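Local coordinates for actin-related protein 8 (PDB 4FO0) that binds ATP with low basal ATPase activity, does not polymerize, and is a proposed core component of the INO80 chromatin-remodeling complex, at residues N123-L135 against E138-N150. Numbering follows the deposited sequence.
With GOL (glycerol), chain I.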
ATOM      1  N   ASN A 123      23.373   8.625   9.462  1.00 39.33           N
ATOM      2  CA  ASN A 123      22.899   8.437   8.100  1.00 43.88           C
ATOM      3  C   ASN A 123      23.444   9.515   7.208  1.00 37.94           C
ATOM      4  O   ASN A 123      23.627  10.650   7.643  1.00 41.00           O
ATOM      5  CB  ASN A 123      21.372   8.468   8.033  1.00 41.67           C
ATOM      6  CG  ASN A 123      20.743   7.337   8.786  1.00 52.13           C
ATOM      7  OD1 ASN A 123      21.274   6.210   8.832  1.00 58.52           O
ATOM      8  ND2 ASN A 123      19.609   7.622   9.404  1.00 45.03           N
ATOM      9  N   LYS A 124      23.688   9.170   5.952  1.00 41.45           N
ATOM     10  CA  LYS A 124      24.197  10.154   5.005  1.00 56.36           C
ATOM     11  C   LYS A 124      23.499  10.092   3.659  1.00 39.56           C
ATOM     12  O   LYS A 124      22.850   9.111   3.320  1.00 33.99           O
ATOM     13  CB  LYS A 124      25.706  10.002   4.828  1.00 45.95           C
ATOM     14  CG  LYS A 124      26.129   8.594   4.552  1.00 60.81           C
ATOM     15  CD  LYS A 124      27.588   8.428   4.863  1.00 83.80           C
ATOM     16  CE  LYS A 124      27.874   8.815   6.297  1.00 73.74           C
ATOM     17  NZ  LYS A 124      29.348   8.848   6.536  1.00 93.29           N
ATOM     18  N   TRP A 125      23.625  11.168   2.902  1.00 38.24           N
ATOM     19  CA  TRP A 125      23.102  11.197   1.559  1.00 32.04           C
ATOM     20  C   TRP A 125      23.762  10.112   0.735  1.00 48.13           C
ATOM     21  O   TRP A 125      24.940   9.808   0.921  1.00 39.58           O
ATOM     22  CB  TRP A 125      23.430  12.525   0.935  1.00 28.09           C
ATOM     23  CG  TRP A 125      22.916  13.702   1.690  1.00 38.42           C
ATOM     24  CD1 TRP A 125      23.647  14.755   2.143  1.00 41.36           C
ATOM     25  CD2 TRP A 125      21.553  13.982   2.039  1.00 45.78           C
ATOM     26  NE1 TRP A 125      22.833  15.676   2.755  1.00 39.09           N
ATOM     27  CE2 TRP A 125      21.541  15.226   2.705  1.00 47.71           C
ATOM     28  CE3 TRP A 125      20.343  13.310   1.841  1.00 49.31           C
ATOM     29  CZ2 TRP A 125      20.370  15.806   3.186  1.00 32.79           C
ATOM     30  CZ3 TRP A 125      19.181  13.886   2.320  1.00 37.26           C
ATOM     31  CH2 TRP A 125      19.204  15.119   2.985  1.00 41.44           C
ATOM     32  N   THR A 126      22.998   9.523  -0.174  1.00 41.43           N
ATOM     33  CA  THR A 126      23.571   8.656  -1.193  1.00 41.80           C
ATOM     34  C   THR A 126      24.717   9.377  -1.917  1.00 50.48           C
ATOM     35  O   THR A 126      24.590  10.539  -2.309  1.00 36.81           O
ATOM     36  CB  THR A 126      22.510   8.297  -2.221  1.00 43.89           C
ATOM     37  OG1 THR A 126      21.445   7.609  -1.559  1.00 41.62           O
ATOM     38  CG2 THR A 126      23.092   7.433  -3.336  1.00 39.42           C
ATOM     39  N   ASN A 127      25.844   8.704  -2.096  1.00 50.16           N
ATOM     40  CA  ASN A 127      26.930   9.350  -2.811  1.00 55.61           C
ATOM     41  C   ASN A 127      26.714   9.372  -4.318  1.00 50.48           C
ATOM     42  O   ASN A 127      26.499   8.336  -4.950  1.00 42.54           O
ATOM     43  CB  ASN A 127      28.284   8.733  -2.483  1.00 50.54           C
ATOM     44  CG  ASN A 127      29.412   9.420  -3.216  1.00 55.64           C
ATOM     45  OD1 ASN A 127      29.796  10.544  -2.881  1.00 67.42           O
ATOM     46  ND2 ASN A 127      29.928   8.765  -4.243  1.00 64.65           N
ATOM     47  N   THR A 128      26.779  10.565  -4.884  1.00 39.25           N
ATOM     48  CA  THR A 128      26.579  10.743  -6.309  1.00 55.08           C
ATOM     49  C   THR A 128      27.792  11.427  -6.950  1.00 60.72           C
ATOM     50  O   THR A 128      27.677  12.062  -8.002  1.00 49.94           O
ATOM     51  CB  THR A 128      25.323  11.588  -6.573  1.00 53.27           C
ATOM     52  OG1 THR A 128      25.574  12.945  -6.185  1.00 49.89           O
ATOM     53  CG2 THR A 128      24.138  11.049  -5.782  1.00 47.40           C
ATOM     54  N   SER A 129      28.950  11.302  -6.305  1.00 62.00           N
ATOM     55  CA  SER A 129      30.187  11.904  -6.804  1.00 68.33           C
ATOM     56  C   SER A 129      30.523  11.439  -8.222  1.00 66.04           C
ATOM     57  O   SER A 129      30.933  12.230  -9.073  1.00 64.74           O
ATOM     58  CB  SER A 129      31.349  11.587  -5.862  1.00 62.73           C
ATOM     59  OG  SER A 129      31.222  12.301  -4.643  1.00 73.90           O
ATOM     60  N   HIS A 130      30.334  10.147  -8.460  1.00 61.10           N
ATOM     61  CA  HIS A 130      30.567   9.530  -9.757  1.00 35.60           C
ATOM     62  C   HIS A 130      29.429   9.743 -10.756  1.00 57.24           C
ATOM     63  O   HIS A 130      29.357   9.046 -11.761  1.00 66.57           O
ATOM     64  CB  HIS A 130      30.751   8.036  -9.553  1.00 43.35           C
ATOM     65  CG  HIS A 130      29.604   7.389  -8.851  1.00 66.41           C
ATOM     66  ND1 HIS A 130      29.137   7.830  -7.631  1.00 60.94           N
ATOM     67  CD2 HIS A 130      28.815   6.346  -9.201  1.00 63.11           C
ATOM     68  CE1 HIS A 130      28.117   7.080  -7.257  1.00 74.09           C
ATOM     69  NE2 HIS A 130      27.902   6.172  -8.191  1.00 64.66           N
ATOM     70  N   HIS A 131      28.529  10.677 -10.471  1.00 57.86           N
ATOM     71  CA  HIS A 131      27.448  11.031 -11.397  1.00 65.07           C
ATOM     72  C   HIS A 131      26.660   9.874 -12.018  1.00 58.71           C
ATOM     73  O   HIS A 131      26.555   9.801 -13.238  1.00 63.03           O
ATOM     74  CB  HIS A 131      27.999  11.881 -12.537  1.00 61.69           C
ATOM     75  CG  HIS A 131      28.725  13.101 -12.075  1.00 81.99           C
ATOM     76  ND1 HIS A 131      29.045  13.316 -10.752  1.00 84.10           N
ATOM     77  CD2 HIS A 131      29.189  14.175 -12.756  1.00 71.37           C
ATOM     78  CE1 HIS A 131      29.678  14.470 -10.637  1.00 80.22           C
ATOM     79  NE2 HIS A 131      29.777  15.010 -11.838  1.00 88.81           N
ATOM     80  N   PRO A 132      26.070   8.995 -11.191  1.00 55.16           N
ATOM     81  CA  PRO A 132      25.228   7.924 -11.734  1.00 48.18           C
ATOM     82  C   PRO A 132      24.112   8.519 -12.582  1.00 54.37           C
ATOM     83  O   PRO A 132      23.620   9.597 -12.244  1.00 55.91           O
ATOM     84  CB  PRO A 132      24.616   7.300 -10.482  1.00 45.74           C
ATOM     85  CG  PRO A 132      25.487   7.709  -9.369  1.00 48.07           C
ATOM     86  CD  PRO A 132      26.008   9.051  -9.723  1.00 61.70           C
ATOM     87  N   GLU A 133      23.712   7.852 -13.659  1.00 46.90           N
ATOM     88  CA  GLU A 133      22.585   8.357 -14.440  1.00 52.07           C
ATOM     89  C   GLU A 133      21.297   8.199 -13.659  1.00 48.05           C
ATOM     90  O   GLU A 133      20.334   8.938 -13.882  1.00 43.59           O
ATOM     91  CB  GLU A 133      22.415   7.598 -15.742  1.00 60.31           C
ATOM     92  CG  GLU A 133      23.544   7.696 -16.708  1.00 98.47           C
ATOM     93  CD  GLU A 133      23.348   6.721 -17.847  1.00148.03           C
ATOM     94  OE1 GLU A 133      22.239   6.141 -17.936  1.00124.69           O
ATOM     95  OE2 GLU A 133      24.293   6.525 -18.639  1.00166.22           O
ATOM     96  N   TYR A 134      21.270   7.206 -12.773  1.00 40.92           N
ATOM     97  CA  TYR A 134      20.110   6.983 -11.926  1.00 35.95           C
ATOM     98  C   TYR A 134      20.418   6.236 -10.637  1.00 47.17           C
ATOM     99  O   TYR A 134      21.489   5.643 -10.464  1.00 45.21           O
ATOM    100  CB  TYR A 134      19.032   6.220 -12.687  1.00 37.66           C
ATOM    101  CG  TYR A 134      19.449   4.826 -13.065  1.00 41.43           C
ATOM    102  CD1 TYR A 134      19.788   4.514 -14.373  1.00 50.90           C
ATOM    103  CD2 TYR A 134      19.517   3.819 -12.111  1.00 46.69           C
ATOM    104  CE1 TYR A 134      20.166   3.236 -14.727  1.00 42.15           C
ATOM    105  CE2 TYR A 134      19.907   2.538 -12.454  1.00 43.14           C
ATOM    106  CZ  TYR A 134      20.232   2.251 -13.765  1.00 47.40           C
ATOM    107  OH  TYR A 134      20.617   0.975 -14.115  1.00 47.66           O
ATOM    108  N   LEU A 135      19.440   6.260  -9.739  1.00 39.56           N
ATOM    109  CA  LEU A 135      19.532   5.554  -8.484  1.00 31.31           C
ATOM    110  C   LEU A 135      18.204   4.899  -8.244  1.00 36.35           C
ATOM    111  O   LEU A 135      17.170   5.389  -8.697  1.00 45.36           O
ATOM    112  CB  LEU A 135      19.893   6.528  -7.357  1.00 38.16           C
ATOM    113  CG  LEU A 135      21.346   6.991  -7.503  1.00 38.23           C
ATOM    114  CD1 LEU A 135      21.511   8.441  -7.172  1.00 35.30           C
ATOM    115  CD2 LEU A 135      22.235   6.141  -6.636  1.00 39.35           C
ATOM    116  N   GLU A 138      16.002   2.523  -2.102  1.00 38.96           N
ATOM    117  CA  GLU A 138      16.476   3.245  -0.937  1.00 40.08           C
ATOM    118  C   GLU A 138      17.597   4.242  -1.270  1.00 46.48           C
ATOM    119  O   GLU A 138      17.663   5.331  -0.695  1.00 35.08           O
ATOM    120  CB  GLU A 138      16.944   2.259   0.117  1.00 32.53           C
ATOM    121  CG  GLU A 138      17.317   2.916   1.421  1.00 65.35           C
ATOM    122  CD  GLU A 138      16.574   2.318   2.591  1.00 98.41           C
ATOM    123  OE1 GLU A 138      17.014   2.547   3.743  1.00 91.23           O
ATOM    124  OE2 GLU A 138      15.555   1.620   2.352  1.00 75.93           O
ATOM    125  N   GLU A 139      18.479   3.876  -2.197  1.00 37.91           N
ATOM    126  CA  GLU A 139      19.489   4.823  -2.649  1.00 41.68           C
ATOM    127  C   GLU A 139      18.847   6.070  -3.255  1.00 37.82           C
ATOM    128  O   GLU A 139      19.342   7.185  -3.087  1.00 33.49           O
ATOM    129  CB  GLU A 139      20.437   4.181  -3.650  1.00 36.63           C
ATOM    130  CG  GLU A 139      21.527   3.363  -3.011  1.00 51.85           C
ATOM    131  CD  GLU A 139      22.598   2.959  -4.010  1.00 83.61           C
ATOM    132  OE1 GLU A 139      23.725   2.626  -3.576  1.00 68.12           O
ATOM    133  OE2 GLU A 139      22.308   2.979  -5.230  1.00 81.56           O
ATOM    134  N   ALA A 140      17.739   5.875  -3.955  1.00 32.84           N
ATOM    135  CA  ALA A 140      17.018   6.992  -4.532  1.00 27.84           C
ATOM    136  C   ALA A 140      16.411   7.883  -3.443  1.00 36.48           C
ATOM    137  O   ALA A 140      16.493   9.111  -3.537  1.00 36.69           O
ATOM    138  CB  ALA A 140      15.967   6.506  -5.501  1.00 28.51           C
ATOM    139  N   LEU A 141      15.838   7.277  -2.398  1.00 36.20           N
ATOM    140  CA  LEU A 141      15.215   8.063  -1.335  1.00 37.20           C
ATOM    141  C   LEU A 141      16.223   8.971  -0.650  1.00 40.41           C
ATOM    142  O   LEU A 141      15.862  10.034  -0.143  1.00 41.04           O
ATOM    143  CB  LEU A 141      14.570   7.175  -0.280  1.00 31.98           C
ATOM    144  CG  LEU A 141      13.399   6.275  -0.661  1.00 42.18           C
ATOM    145  CD1 LEU A 141      13.045   5.391   0.511  1.00 30.10           C
ATOM    146  CD2 LEU A 141      12.208   7.094  -1.066  1.00 31.20           C
ATOM    147  N   TYR A 142      17.483   8.543  -0.639  1.00 38.47           N
ATOM    148  CA  TYR A 142      18.533   9.228   0.119  1.00 37.19           C
ATOM    149  C   TYR A 142      19.401  10.195  -0.680  1.00 37.65           C
ATOM    150  O   TYR A 142      20.442  10.652  -0.216  1.00 44.50           O
ATOM    151  CB  TYR A 142      19.397   8.211   0.837  1.00 31.78           C
ATOM    152  CG  TYR A 142      18.788   7.823   2.139  1.00 44.98           C
ATOM    153  CD1 TYR A 142      17.798   6.855   2.198  1.00 51.89           C
ATOM    154  CD2 TYR A 142      19.170   8.454   3.312  1.00 48.98           C
ATOM    155  CE1 TYR A 142      17.221   6.503   3.396  1.00 48.82           C
ATOM    156  CE2 TYR A 142      18.606   8.110   4.513  1.00 45.92           C
ATOM    157  CZ  TYR A 142      17.628   7.138   4.551  1.00 52.74           C
ATOM    158  OH  TYR A 142      17.062   6.798   5.754  1.00 69.33           O
ATOM    159  N   VAL A 143      18.971  10.499  -1.888  1.00 32.11           N
ATOM    160  CA  VAL A 143      19.617  11.529  -2.659  1.00 34.60           C
ATOM    161  C   VAL A 143      19.313  12.893  -2.036  1.00 32.56           C
ATOM    162  O   VAL A 143      18.152  13.244  -1.824  1.00 37.00           O
ATOM    163  CB  VAL A 143      19.144  11.467  -4.119  1.00 44.25           C
ATOM    164  CG1 VAL A 143      19.602  12.692  -4.890  1.00 34.21           C
ATOM    165  CG2 VAL A 143      19.648  10.172  -4.765  1.00 28.42           C
ATOM    166  N   ASN A 144      20.367  13.630  -1.703  1.00 35.55           N
ATOM    167  CA  ASN A 144      20.246  15.004  -1.249  1.00 35.18           C
ATOM    168  C   ASN A 144      19.300  15.756  -2.184  1.00 35.24           C
ATOM    169  O   ASN A 144      19.471  15.731  -3.392  1.00 38.39           O
ATOM    170  CB  ASN A 144      21.627  15.651  -1.232  1.00 32.11           C
ATOM    171  CG  ASN A 144      21.623  17.060  -0.649  1.00 43.82           C
ATOM    172  OD1 ASN A 144      20.646  17.802  -0.755  1.00 37.85           O
ATOM    173  ND2 ASN A 144      22.740  17.439  -0.051  1.00 46.17           N
ATOM    174  N   PRO A 145      18.270  16.397  -1.620  1.00 43.62           N
ATOM    175  CA  PRO A 145      17.244  17.117  -2.387  1.00 35.41           C
ATOM    176  C   PRO A 145      17.856  18.231  -3.228  1.00 48.54           C
ATOM    177  O   PRO A 145      17.236  18.686  -4.192  1.00 47.12           O
ATOM    178  CB  PRO A 145      16.366  17.740  -1.305  1.00 31.51           C
ATOM    179  CG  PRO A 145      16.677  17.011  -0.071  1.00 37.10           C
ATOM    180  CD  PRO A 145      18.041  16.463  -0.167  1.00 34.86           C
ATOM    181  N   LEU A 146      19.056  18.669  -2.853  1.00 39.53           N
ATOM    182  CA  LEU A 146      19.784  19.678  -3.621  1.00 50.07           C
ATOM    183  C   LEU A 146      20.554  19.127  -4.824  1.00 54.65           C
ATOM    184  O   LEU A 146      20.972  19.888  -5.692  1.00 56.76           O
ATOM    185  CB  LEU A 146      20.763  20.409  -2.722  1.00 51.08           C
ATOM    186  CG  LEU A 146      20.097  21.217  -1.620  1.00 64.24           C
ATOM    187  CD1 LEU A 146      21.167  21.765  -0.706  1.00 41.18           C
ATOM    188  CD2 LEU A 146      19.254  22.334  -2.228  1.00 44.49           C
ATOM    189  N   ASP A 147      20.769  17.815  -4.867  1.00 39.61           N
ATOM    190  CA  ASP A 147      21.411  17.204  -6.028  1.00 47.26           C
ATOM    191  C   ASP A 147      20.547  17.284  -7.264  1.00 43.47           C
ATOM    192  O   ASP A 147      19.333  17.456  -7.187  1.00 43.52           O
ATOM    193  CB  ASP A 147      21.758  15.745  -5.778  1.00 57.77           C
ATOM    194  CG  ASP A 147      23.085  15.581  -5.099  1.00 74.29           C
ATOM    195  OD1 ASP A 147      23.659  14.476  -5.228  1.00 74.32           O
ATOM    196  OD2 ASP A 147      23.546  16.551  -4.447  1.00 74.11           O
ATOM    197  N   CYS A 148      21.193  17.130  -8.410  1.00 43.55           N
ATOM    198  CA  CYS A 148      20.538  17.324  -9.690  1.00 52.12           C
ATOM    199  C   CYS A 148      19.907  16.010 -10.108  1.00 43.16           C
ATOM    200  O   CYS A 148      20.351  15.353 -11.055  1.00 44.39           O
ATOM    201  CB  CYS A 148      21.543  17.819 -10.738  1.00 54.86           C
ATOM    202  SG  CYS A 148      23.120  16.880 -10.757  1.00 88.44           S
ATOM    203  N   TYR A 149      18.876  15.614  -9.378  1.00 51.66           N
ATOM    204  CA  TYR A 149      18.145  14.404  -9.714  1.00 46.84           C
ATOM    205  C   TYR A 149      16.663  14.655  -9.596  1.00 37.03           C
ATOM    206  O   TYR A 149      16.207  15.301  -8.642  1.00 53.81           O
ATOM    207  CB  TYR A 149      18.571  13.246  -8.812  1.00 40.10           C
ATOM    208  CG  TYR A 149      19.938  12.687  -9.141  1.00 40.54           C
ATOM    209  CD1 TYR A 149      21.097  13.363  -8.767  1.00 42.24           C
ATOM    210  CD2 TYR A 149      20.073  11.479  -9.820  1.00 48.64           C
ATOM    211  CE1 TYR A 149      22.346  12.851  -9.059  1.00 42.69           C
ATOM    212  CE2 TYR A 149      21.327  10.958 -10.114  1.00 49.79           C
ATOM    213  CZ  TYR A 149      22.460  11.654  -9.736  1.00 51.29           C
ATOM    214  OH  TYR A 149      23.707  11.147 -10.030  1.00 53.62           O
ATOM    215  N   ASN A 150      15.908  14.181 -10.585  1.00 39.44           N
ATOM    216  CA  ASN A 150      14.448  14.148 -10.457  1.00 33.33           C
ATOM    217  C   ASN A 150      14.036  12.839  -9.807  1.00 44.70           C
ATOM    218  O   ASN A 150      14.643  11.790 -10.060  1.00 37.73           O
ATOM    219  CB  ASN A 150      13.759  14.302 -11.802  1.00 33.02           C
ATOM    220  CG  ASN A 150      14.028  15.645 -12.447  1.00 47.16           C
ATOM    221  OD1 ASN A 150      14.217  16.652 -11.767  1.00 44.97           O
ATOM    222  ND2 ASN A 150      14.039  15.665 -13.769  1.00 45.98           N
TER
HETATM  223  C1  GOL I 708      25.230  14.935  -2.284  1.00 70.47           C
HETATM  224  O1  GOL I 708      24.860  15.694  -1.151  1.00 71.30           O
HETATM  225  C2  GOL I 708      26.591  14.276  -2.073  1.00 86.05           C
HETATM  226  O2  GOL I 708      26.474  13.211  -1.142  1.00 80.10           O
HETATM  227  C3  GOL I 708      27.082  13.781  -3.437  1.00 72.03           C
HETATM  228  O3  GOL I 708      28.108  12.818  -3.317  1.00 73.49           O
HETATM  229  O   HOH W   1      22.928  12.763  -2.772  1.00 46.05           O
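Trp125 lays one face of its indole over Asn144 and Pro145. Asn144 CB makes a CH-pi contact 3.7 Å from the centroid of the Trp125 five-membered ring, and the amide stacks on the indole with the two planes 29° apart; Pro145 CD makes another over the six-membered ring, 3.6 Å from Trp125 CH2. With CG anti to the backbone N (chi1 -175°), Asn144 brings its amide to this face, and its OD1 accepts from Leu146 N in an Asx turn. The indole NE1 donates to Asp340 OD2, outside the two segments. Next along the chain, Thr126 bonds twice at the C-terminal end of helix 138-141: its N donates to Tyr142 O just beyond the helix, whereas OG1 meets an in-plane lone pair of Glu139 O within it at 2.6 Å. In this actin-family fold, strands 134-136 and 149-152 both pair antiparallel with strand 38-47, and the chain between them, through helix 138-141 and the turn at 144-147, packs against the loop 123-133 that leads into the first strand. Leu135, buried, points from that strand toward 138-150, its CD1 3.5 Å from Val143 CG2 and also against Tyr149 CE2, while CB lies beside Ala140 CB. The Tyr149 hydroxyl donates to an in-plane lone pair of Pro132 O at 2.7 Å, tying the second strand to the loop before the first. Thr128 OG1 donates to Asp147 OD1, 2.6 Å away and met nearly along its C-O axis. A water donates to that same OD1 and to Thr126 O and accepts from Asn144 N, while a glycerol, probably from the crystallisation liquor, accepts from Thr128 N and Asn144 ND2.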